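Local coordinates for esterase (uncultured bacterium pCosCE1, PDB 7ATL), which hydrolyses carboxylic esters as a family VIII carboxylesterase of the beta-lactamase clan and also acts as a promiscuous acyltransferase, at residues E130-Y133 / H134-G137; S145-L149 / E150-R154; E323-L327 / A328-Q332; H305-T308 / Q309-W313. One frame throughout, in Å; residues are numbered along the deposited sequence.

Contact 1 (E130-Y133 / H134-G137). With EDO (1,2-ethanediol), chain F.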
loop_
_atom_site.group_PDB
_atom_site.type_symbol
_atom_site.label_atom_id
_atom_site.label_comp_id
_atom_site.label_asym_id
_atom_site.label_seq_id
_atom_site.Cartn_x
_atom_site.Cartn_y
_atom_site.Cartn_z
ATOM N N GLU A 130 2.109 22.680 10.726
ATOM C CA GLU A 130 1.181 23.302 11.720
ATOM C C GLU A 130 -0.286 23.210 11.244
ATOM O O GLU A 130 -1.090 24.049 11.666
ATOM C CB GLU A 130 1.536 24.775 11.991
ATOM C CG GLU A 130 3.010 25.056 12.260
ATOM C CD GLU A 130 3.690 24.204 13.323
ATOM O OE1 GLU A 130 3.010 23.747 14.274
ATOM O OE2 GLU A 130 4.912 24.004 13.194
ATOM N N GLY A 131 -0.642 22.215 10.426
ATOM C CA GLY A 131 -2.045 21.884 10.106
ATOM C C GLY A 131 -2.670 21.059 11.226
ATOM O O GLY A 131 -1.991 20.641 12.164
ATOM N N PRO A 132 -3.991 20.814 11.183
ATOM C CA PRO A 132 -4.699 20.281 12.348
ATOM C C PRO A 132 -4.146 18.939 12.870
ATOM O O PRO A 132 -4.048 18.790 14.089
ATOM C CB PRO A 132 -6.170 20.179 11.918
ATOM C CG PRO A 132 -6.193 20.465 10.412
ATOM C CD PRO A 132 -4.868 21.109 10.047
ATOM N N TYR A 133 -3.765 18.008 11.984
ATOM C CA TYR A 133 -3.148 16.717 12.398
ATOM C C TYR A 133 -1.770 16.949 13.052
ATOM O O TYR A 133 -1.505 16.268 14.048
ATOM C CB TYR A 133 -3.036 15.748 11.220
ATOM C CG TYR A 133 -4.290 15.013 10.818
ATOM C CD1 TYR A 133 -5.552 15.520 11.039
ATOM C CD2 TYR A 133 -4.201 13.811 10.144
ATOM C CE1 TYR A 133 -6.690 14.834 10.636
ATOM C CE2 TYR A 133 -5.328 13.123 9.722
ATOM C CZ TYR A 133 -6.582 13.632 9.966
ATOM O OH TYR A 133 -7.680 12.948 9.551
ATOM N N HIS A 134 -0.925 17.861 12.532
ATOM C CA HIS A 134 0.387 18.220 13.142
ATOM C C HIS A 134 0.159 18.703 14.593
ATOM O O HIS A 134 0.778 18.136 15.516
ATOM C CB HIS A 134 1.124 19.227 12.224
ATOM C CG HIS A 134 1.440 18.733 10.835
ATOM N ND1 HIS A 134 0.565 18.902 9.753
ATOM C CD2 HIS A 134 2.535 18.105 10.336
ATOM C CE1 HIS A 134 1.113 18.390 8.674
ATOM N NE2 HIS A 134 2.310 17.897 9.008
ATOM N N ARG A 135 -0.729 19.689 14.769
ATOM C CA ARG A 135 -1.039 20.293 16.087
ATOM C C ARG A 135 -1.593 19.232 17.042
ATOM O O ARG A 135 -1.469 19.414 18.249
ATOM C CB ARG A 135 -1.992 21.489 15.956
ATOM C CG ARG A 135 -1.301 22.785 15.536
ATOM C CD ARG A 135 -2.159 24.044 15.636
ATOM N NE ARG A 135 -3.588 23.786 15.394
ATOM C CZ ARG A 135 -4.214 23.741 14.199
ATOM N NH1 ARG A 135 -3.565 23.932 13.059
ATOM N NH2 ARG A 135 -5.510 23.489 14.152
ATOM N N LEU A 136 -2.189 18.155 16.558
ATOM C CA LEU A 136 -2.762 17.138 17.478
ATOM C C LEU A 136 -1.753 16.024 17.758
ATOM O O LEU A 136 -2.005 15.276 18.680
ATOM C CB LEU A 136 -4.048 16.582 16.867
ATOM C CG LEU A 136 -5.318 17.319 17.284
ATOM C CD1 LEU A 136 -6.493 16.900 16.405
ATOM C CD2 LEU A 136 -5.614 17.068 18.764
ATOM N N GLY A 137 -0.679 15.896 16.974
ATOM C CA GLY A 137 0.339 14.852 17.194
ATOM C C GLY A 137 -0.091 13.504 16.640
ATOM O O GLY A 137 0.374 12.463 17.146
HETATM C C1 EDO F . 2.893 15.623 14.940
HETATM O O1 EDO F . 2.435 14.318 14.554
HETATM C C2 EDO F . 3.374 16.473 13.820
HETATM O O2 EDO F . 3.923 17.714 14.196
#

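Contact 2 (S145-L149 / E150-R154)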
loop_
_atom_site.group_PDB
_atom_site.type_symbol
_atom_site.label_atom_id
_atom_site.label_comp_id
_atom_site.label_asym_id
_atom_site.label_seq_id
_atom_site.Cartn_x
_atom_site.Cartn_y
_atom_site.Cartn_z
ATOM N N SER A 145 7.390 7.228 17.398
ATOM C CA SER A 145 6.380 7.703 18.368
ATOM C C SER A 145 6.367 6.776 19.577
ATOM O O SER A 145 6.849 5.635 19.456
ATOM C CB SER A 145 4.999 7.802 17.748
ATOM O OG SER A 145 4.219 6.641 17.998
ATOM N N SER A 146 5.753 7.246 20.664
ATOM C CA SER A 146 5.584 6.508 21.936
ATOM C C SER A 146 4.156 5.965 22.016
ATOM O O SER A 146 3.795 5.441 23.067
ATOM C CB SER A 146 5.887 7.397 23.104
ATOM O OG SER A 146 4.942 8.459 23.170
ATOM N N LEU A 147 3.375 6.085 20.949
ATOM C CA LEU A 147 1.927 5.775 21.002
ATOM C C LEU A 147 1.689 4.292 20.748
ATOM O O LEU A 147 2.470 3.671 19.993
ATOM C CB LEU A 147 1.197 6.612 19.960
ATOM C CG LEU A 147 1.499 8.103 20.027
ATOM C CD1 LEU A 147 0.776 8.816 18.911
ATOM C CD2 LEU A 147 1.119 8.693 21.382
ATOM N N THR A 148 0.618 3.790 21.365
ATOM C CA THR A 148 -0.165 2.625 20.894
ATOM C C THR A 148 -1.051 3.100 19.735
ATOM O O THR A 148 -1.277 4.361 19.594
ATOM C CB THR A 148 -1.003 2.003 22.019
ATOM O OG1 THR A 148 -2.022 2.921 22.444
ATOM C CG2 THR A 148 -0.145 1.588 23.200
ATOM N N LEU A 149 -1.530 2.150 18.931
ATOM C CA LEU A 149 -2.512 2.397 17.847
ATOM C C LEU A 149 -3.721 3.119 18.444
ATOM O O LEU A 149 -4.154 4.122 17.896
ATOM C CB LEU A 149 -2.932 1.044 17.257
ATOM C CG LEU A 149 -3.976 1.099 16.146
ATOM C CD1 LEU A 149 -3.529 2.043 15.037
ATOM C CD2 LEU A 149 -4.213 -0.290 15.578
ATOM N N GLU A 150 -4.255 2.579 19.534
ATOM C CA GLU A 150 -5.461 3.137 20.187
ATOM C C GLU A 150 -5.200 4.606 20.527
ATOM O O GLU A 150 -6.101 5.424 20.272
ATOM C CB GLU A 150 -5.843 2.340 21.434
ATOM C CG GLU A 150 -7.122 2.869 22.045
ATOM C CD GLU A 150 -7.754 2.041 23.143
ATOM O OE1 GLU A 150 -8.246 2.664 24.107
ATOM O OE2 GLU A 150 -7.800 0.787 23.009
ATOM N N GLN A 151 -4.027 4.915 21.098
ATOM C CA GLN A 151 -3.674 6.286 21.550
ATOM C C GLN A 151 -3.631 7.183 20.309
ATOM O O GLN A 151 -4.205 8.282 20.359
ATOM C CB GLN A 151 -2.363 6.318 22.340
ATOM C CG GLN A 151 -2.468 5.819 23.774
ATOM C CD GLN A 151 -1.102 5.495 24.329
ATOM O OE1 GLN A 151 -0.080 5.548 23.655
ATOM N NE2 GLN A 151 -1.052 5.128 25.588
ATOM N N ASN A 152 -3.086 6.687 19.202
ATOM C CA ASN A 152 -3.014 7.473 17.941
ATOM C C ASN A 152 -4.409 7.715 17.353
ATOM O O ASN A 152 -4.655 8.826 16.832
ATOM C CB ASN A 152 -2.117 6.821 16.895
ATOM C CG ASN A 152 -1.778 7.796 15.792
ATOM O OD1 ASN A 152 -1.491 8.959 16.081
ATOM N ND2 ASN A 152 -1.829 7.334 14.544
ATOM N N LEU A 153 -5.295 6.724 17.420
ATOM C CA LEU A 153 -6.652 6.840 16.825
ATOM C C LEU A 153 -7.555 7.698 17.734
ATOM O O LEU A 153 -8.505 8.331 17.192
ATOM C CB LEU A 153 -7.229 5.441 16.564
ATOM C CG LEU A 153 -6.466 4.597 15.543
ATOM C CD1 LEU A 153 -7.184 3.288 15.275
ATOM C CD2 LEU A 153 -6.240 5.349 14.237
ATOM N N ARG A 154 -7.280 7.746 19.041
ATOM C CA ARG A 154 -8.017 8.655 19.949
ATOM C C ARG A 154 -7.623 10.091 19.612
ATOM O O ARG A 154 -8.496 10.985 19.732
ATOM C CB ARG A 154 -7.798 8.311 21.424
ATOM C CG ARG A 154 -8.601 7.097 21.891
ATOM C CD ARG A 154 -8.086 6.532 23.208
ATOM N NE ARG A 154 -8.934 5.469 23.715
ATOM C CZ ARG A 154 -10.130 5.637 24.274
ATOM N NH1 ARG A 154 -10.664 6.839 24.386
ATOM N NH2 ARG A 154 -10.812 4.583 24.694
#

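Contact 3 (E323-L327 / A328-Q332)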
loop_
_atom_site.group_PDB
_atom_site.type_symbol
_atom_site.label_atom_id
_atom_site.label_comp_id
_atom_site.label_asym_id
_atom_site.label_seq_id
_atom_site.Cartn_x
_atom_site.Cartn_y
_atom_site.Cartn_z
ATOM N N GLU A 323 -11.135 2.632 -14.979
ATOM C CA GLU A 323 -12.444 2.677 -15.689
ATOM C C GLU A 323 -12.219 3.002 -17.180
ATOM O O GLU A 323 -12.992 2.506 -17.985
ATOM C CB GLU A 323 -13.372 3.709 -15.044
ATOM C CG GLU A 323 -13.885 3.344 -13.657
ATOM C CD GLU A 323 -15.366 3.644 -13.455
ATOM O OE1 GLU A 323 -16.160 2.771 -13.808
ATOM O OE2 GLU A 323 -15.728 4.749 -12.969
ATOM N N ASP A 324 -11.193 3.792 -17.529
ATOM C CA ASP A 324 -10.972 4.302 -18.902
ATOM C C ASP A 324 -9.483 4.271 -19.256
ATOM O O ASP A 324 -8.828 5.329 -19.146
ATOM C CB ASP A 324 -11.541 5.708 -19.034
ATOM C CG ASP A 324 -11.579 6.237 -20.458
ATOM O OD1 ASP A 324 -10.780 5.775 -21.300
ATOM O OD2 ASP A 324 -12.399 7.122 -20.708
ATOM N N ALA A 325 -9.002 3.128 -19.756
ATOM C CA ALA A 325 -7.585 2.896 -20.140
ATOM C C ALA A 325 -7.072 3.953 -21.135
ATOM O O ALA A 325 -5.874 4.338 -21.032
ATOM C CB ALA A 325 -7.428 1.502 -20.687
ATOM N N GLN A 326 -7.919 4.404 -22.066
ATOM C CA GLN A 326 -7.584 5.422 -23.099
ATOM C C GLN A 326 -7.251 6.774 -22.449
ATOM O O GLN A 326 -6.155 7.336 -22.693
ATOM C CB GLN A 326 -8.776 5.627 -24.026
ATOM C CG GLN A 326 -9.271 4.348 -24.680
ATOM C CD GLN A 326 -10.060 4.677 -25.923
ATOM O OE1 GLN A 326 -11.137 4.131 -26.171
ATOM N NE2 GLN A 326 -9.525 5.604 -26.706
ATOM N N LEU A 327 -8.183 7.303 -21.662
ATOM C CA LEU A 327 -7.991 8.572 -20.939
ATOM C C LEU A 327 -6.684 8.502 -20.148
ATOM O O LEU A 327 -6.008 9.528 -20.090
ATOM C CB LEU A 327 -9.206 8.783 -20.040
ATOM C CG LEU A 327 -9.302 10.147 -19.363
ATOM C CD1 LEU A 327 -9.249 11.270 -20.384
ATOM C CD2 LEU A 327 -10.579 10.241 -18.540
ATOM N N ALA A 328 -6.338 7.335 -19.585
ATOM C CA ALA A 328 -5.185 7.111 -18.668
ATOM C C ALA A 328 -3.904 6.782 -19.439
ATOM O O ALA A 328 -2.806 6.766 -18.816
ATOM C CB ALA A 328 -5.498 5.998 -17.703
ATOM N N ALA A 329 -4.053 6.487 -20.734
ATOM C CA ALA A 329 -2.943 6.307 -21.694
ATOM C C ALA A 329 -2.021 5.238 -21.124
ATOM O O ALA A 329 -0.855 5.539 -20.909
ATOM C CB ALA A 329 -2.228 7.618 -21.912
ATOM N N THR A 330 -2.607 4.076 -20.833
ATOM C CA THR A 330 -1.963 2.862 -20.285
ATOM C C THR A 330 -2.325 1.696 -21.202
ATOM O O THR A 330 -3.470 1.616 -21.657
ATOM C CB THR A 330 -2.429 2.593 -18.845
ATOM O OG1 THR A 330 -1.811 1.411 -18.307
ATOM C CG2 THR A 330 -3.934 2.426 -18.748
ATOM N N PRO A 331 -1.402 0.726 -21.439
ATOM C CA PRO A 331 -1.756 -0.539 -22.085
ATOM C C PRO A 331 -2.522 -1.473 -21.133
ATOM O O PRO A 331 -2.945 -2.523 -21.571
ATOM C CB PRO A 331 -0.390 -1.140 -22.453
ATOM C CG PRO A 331 0.524 -0.641 -21.352
ATOM C CD PRO A 331 0.015 0.757 -21.042
ATOM N N GLN A 332 -2.667 -1.105 -19.854
ATOM C CA GLN A 332 -3.493 -1.888 -18.893
ATOM C C GLN A 332 -4.947 -1.834 -19.369
ATOM O O GLN A 332 -5.319 -0.876 -20.032
ATOM C CB GLN A 332 -3.391 -1.346 -17.470
ATOM C CG GLN A 332 -1.988 -1.355 -16.903
ATOM C CD GLN A 332 -1.803 -0.420 -15.731
ATOM O OE1 GLN A 332 -2.105 0.770 -15.781
ATOM N NE2 GLN A 332 -1.278 -0.979 -14.657
#

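Contact 4 (H305-T308 / Q309-W313)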
loop_
_atom_site.group_PDB
_atom_site.type_symbol
_atom_site.label_atom_id
_atom_site.label_comp_id
_atom_site.label_asym_id
_atom_site.label_seq_id
_atom_site.Cartn_x
_atom_site.Cartn_y
_atom_site.Cartn_z
ATOM N N HIS A 305 -13.970 9.975 -11.761
ATOM C CA HIS A 305 -14.006 11.443 -11.520
ATOM C C HIS A 305 -12.903 11.773 -10.503
ATOM O O HIS A 305 -12.323 12.857 -10.614
ATOM C CB HIS A 305 -15.435 11.942 -11.167
ATOM C CG HIS A 305 -15.949 11.556 -9.817
ATOM N ND1 HIS A 305 -15.796 12.374 -8.698
ATOM C CD2 HIS A 305 -16.627 10.460 -9.393
ATOM C CE1 HIS A 305 -16.334 11.784 -7.641
ATOM N NE2 HIS A 305 -16.850 10.604 -8.040
ATOM N N ALA A 306 -12.568 10.831 -9.614
ATOM C CA ALA A 306 -11.637 11.027 -8.475
ATOM C C ALA A 306 -10.174 11.077 -8.933
ATOM O O ALA A 306 -9.338 11.563 -8.138
ATOM C CB ALA A 306 -11.847 9.954 -7.442
ATOM N N GLU A 307 -9.868 10.576 -10.134
ATOM C CA GLU A 307 -8.517 10.610 -10.765
ATOM C C GLU A 307 -7.449 10.036 -9.831
ATOM O O GLU A 307 -6.386 10.658 -9.690
ATOM C CB GLU A 307 -8.140 12.039 -11.170
ATOM C CG GLU A 307 -9.101 12.623 -12.192
ATOM C CD GLU A 307 -8.649 13.836 -12.992
ATOM O OE1 GLU A 307 -7.498 14.315 -12.793
ATOM O OE2 GLU A 307 -9.458 14.274 -13.837
ATOM N N THR A 308 -7.673 8.866 -9.250
ATOM C CA THR A 308 -6.875 8.436 -8.084
ATOM C C THR A 308 -5.426 8.090 -8.470
ATOM O O THR A 308 -4.571 8.117 -7.575
ATOM C CB THR A 308 -7.584 7.292 -7.377
ATOM O OG1 THR A 308 -7.426 6.204 -8.281
ATOM C CG2 THR A 308 -9.026 7.627 -7.056
ATOM N N GLN A 309 -5.167 7.736 -9.727
ATOM C CA GLN A 309 -3.817 7.612 -10.339
ATOM C C GLN A 309 -3.775 8.508 -11.576
ATOM O O GLN A 309 -3.167 8.110 -12.589
ATOM C CB GLN A 309 -3.532 6.183 -10.795
ATOM C CG GLN A 309 -3.729 5.140 -9.709
ATOM C CD GLN A 309 -2.493 5.020 -8.862
ATOM O OE1 GLN A 309 -1.687 4.120 -9.054
ATOM N NE2 GLN A 309 -2.314 5.956 -7.948
ATOM N N GLY A 310 -4.394 9.681 -11.490
ATOM C CA GLY A 310 -4.622 10.531 -12.664
ATOM C C GLY A 310 -5.894 10.105 -13.392
ATOM O O GLY A 310 -6.613 9.198 -12.931
ATOM N N PRO A 311 -6.189 10.759 -14.544
ATOM C CA PRO A 311 -7.442 10.535 -15.272
ATOM C C PRO A 311 -7.655 9.041 -15.585
ATOM O O PRO A 311 -6.690 8.394 -15.964
ATOM C CB PRO A 311 -7.259 11.348 -16.563
ATOM C CG PRO A 311 -6.246 12.424 -16.191
ATOM C CD PRO A 311 -5.314 11.745 -15.207
ATOM N N GLY A 312 -8.881 8.546 -15.374
ATOM C CA GLY A 312 -9.372 7.228 -15.818
ATOM C C GLY A 312 -9.470 6.243 -14.671
ATOM O O GLY A 312 -9.958 5.129 -14.867
ATOM N N TRP A 313 -8.988 6.640 -13.504
ATOM C CA TRP A 313 -8.834 5.760 -12.320
ATOM C C TRP A 313 -9.796 6.172 -11.187
ATOM O O TRP A 313 -9.772 7.346 -10.753
ATOM C CB TRP A 313 -7.386 5.844 -11.873
ATOM C CG TRP A 313 -6.379 5.201 -12.765
ATOM C CD1 TRP A 313 -5.583 5.823 -13.682
ATOM C CD2 TRP A 313 -5.932 3.835 -12.702
ATOM N NE1 TRP A 313 -4.696 4.930 -14.223
ATOM C CE2 TRP A 313 -4.877 3.707 -13.625
ATOM C CE3 TRP A 313 -6.315 2.719 -11.957
ATOM C CZ2 TRP A 313 -4.228 2.496 -13.841
ATOM C CZ3 TRP A 313 -5.655 1.530 -12.150
ATOM C CH2 TRP A 313 -4.627 1.424 -13.078
#

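Contact 1 (E130-Y133 / H134-G137)
R135 N reaches back to G131 O over 3.0 Å in an almost straight bond (N-H...O 172°), closing the first turn of the short helix 132-136, for which G131 is the N-cap residue. The side chain of R135 then returns to the same helix start. Its CG lies beside the backbone N, and a bend at chi3 (-32°) swings the guanidinium under the residues that precede the helix. There NH1 donates to E130 O at 2.8 Å; the oxygen lies close to the guanidinium plane, although the donor stands above the plane of the carbonyl. The flat group is thus bonded at its edge to E130 O and has P132 CA over one face, 3.8 Å from NH2. The E130 carboxylate, poorly ordered, stays apart from this charge.

The helix ends one turn later, where G137, at positive phi, forms a Schellman motif; its N donates to H134 O at 3.0 Å, and more weakly to Y133 O at 3.1 Å. L136 N is shared weakly between P132 O and Y133 O, and L136 CB rests 3.5 Å from P132 O. H134 places its CB 3.4 Å from G131 O, but its ring has two conformers and its position beside G131 is doubtful. Y133 turns its ring off the helix, its OH hydrogen-bonded to D122 N and its side chain packed on A159. An ethanediol, probably from the crystallisation liquor, sits at the helix end, bonded weakly to H134 O and also to K139 NZ.

Contact 2 (S145-L149 / E150-R154)
T148 and Q151 exchange hydrogen bonds at the start of helix 149-157, each side chain serving the other's backbone N: a capping box. The Q151 side chain runs past the threonine hydroxyl, CB to CD lying against it. Its CB lies 3.4 Å from T148 OG1, and CG, set beside the backbone N by chi1 (-77°), comes to 3.2 Å of the same oxygen. Beyond CG the chain runs extended, CD still against OG1, until OE1 accepts a hydrogen bond from T148 N at 3.0 Å (165°). That donor stands well above the plane of the amide, and OE1 also brushes L147 CA at 3.3 Å. In return T148 OG1, held between its backbone N and carbonyl carbon, accepts from Q151 N at 3.1 Å, satisfying an N-H in the first turn.

On the outer side of the same turn, E150 OE1 is gripped side-on by NE and NH2 of R154, one turn further on, with NE at 2.9 Å in a salt bridge. R154 also makes a cation-pi contact with W96. L147 CD1 packs 3.6 Å from N152 OD1, an oxygen whose hydrogen bond comes from K139 N. On the buried side L149 CD1 meets L153 CD1 at 3.9 Å, and the two leucines together pack against helix 174-186, L149 on A180 and E183, L153 on V177 and A180.

Contact 3 (E323-L327 / A328-Q332)
A325 O receives two backbone donors from beyond the end of helix 325-328: A329 N at 2.8 Å, a weak, bent bond, and T330 N at 3.3 Å, a much straighter one (165°). A329 N divides itself, donating also to Q326 O at 3.0 Å from well above that carbonyl plane. The entry to the helix is satisfied differently. D324 is the N-cap, and its OD1 accepts from L327 N at 3.0 Å in an almost linear bond (178°), the donor standing above the carboxylate plane. D324 O takes A328 N at 3.2 Å, this time in the carbonyl plane, so one residue accepts two successive N-H groups. A325 N, at the first turn, finds its acceptor in the side chain of N334.

After the helix the polar groups close on themselves. With chi1 at 180°, T330 OG1 points away from its backbone N, accepts from Q332 N at 3.1 Å and donates to Q332 OE1 at 2.6 Å; the other end of that amide, NE2, goes to Q338 OE1. The same torsion leaves T330 CG2 facing A325, 3.6 Å from A325 O. Apolar cover comes from L322 and W313 against A328, while R377 of helix 372-381 packs on T330.

The bonds from T330 N to A325 O and from A329 N to Q326 O, with A329 at positive phi, are the six-to-one and five-to-two pair that defines a Schellman motif; an ST turn at T330 follows it, in the loop between strands 320-322 and 337-341 of the antiparallel sheet.

Contact 4 (H305-T308 / Q309-W313)
E307 bends the chain back on G310 and P311. Its positive phi turns E307 O to G310 N, a bond of 2.9 Å with the donor above the carbonyl plane, and brings E307 CA into a CH...O contact with G310 O at 3.2 Å. Beyond CB the extended side chain crosses the proline, CG lying 4.1 Å from P311 CA and OE1 reaching toward the ring carbons.

T308 comes next, and its backbone N donates to W313 O at 3.0 Å (165°). Between these bonded ends G310 to W313 forms a type II beta turn, P311 and G312 at its corners, which delivers the chain to strand 313-315, an outermost strand of the antiparallel sheet. T308 OG1 stands between backbone N and carbonyl carbon (chi1 71°), 3.6 Å from W313 CB; its hydrogen bond is with G314 O. T308 O is taken by Q309 NE2 at 3.1 Å, nearly linear and in the amide plane, a position the bend at Q309 chi2 makes possible. Q309 CB lies over one face of the W313 ring, offset toward its rim. Q309 OE1 accepts from Q338 NE2, while NE2 has a further weak bond to a bound pentaethylene glycol.

The four contacts fall into two touching pairs. Contacts 1 and 2 belong to successive helices and meet where G137 O packs on L147 CD1; contacts 3 and 4 flank the edge of the sheet and are joined by probable hydrogen bonds from E323 N and D324 N to G312 O. The first pair is partly buried, and contact 2 alone adds a leucine pair and a salt bridge. The second pair lies at the surface and relies on backbone bonds and on polar side chains that cap or bridge the turns, with W313 and Q332 buried where the two meet. Side-chain caps begin the helices of contacts 2 and 3, while Schellman motifs end those of 1 and 3.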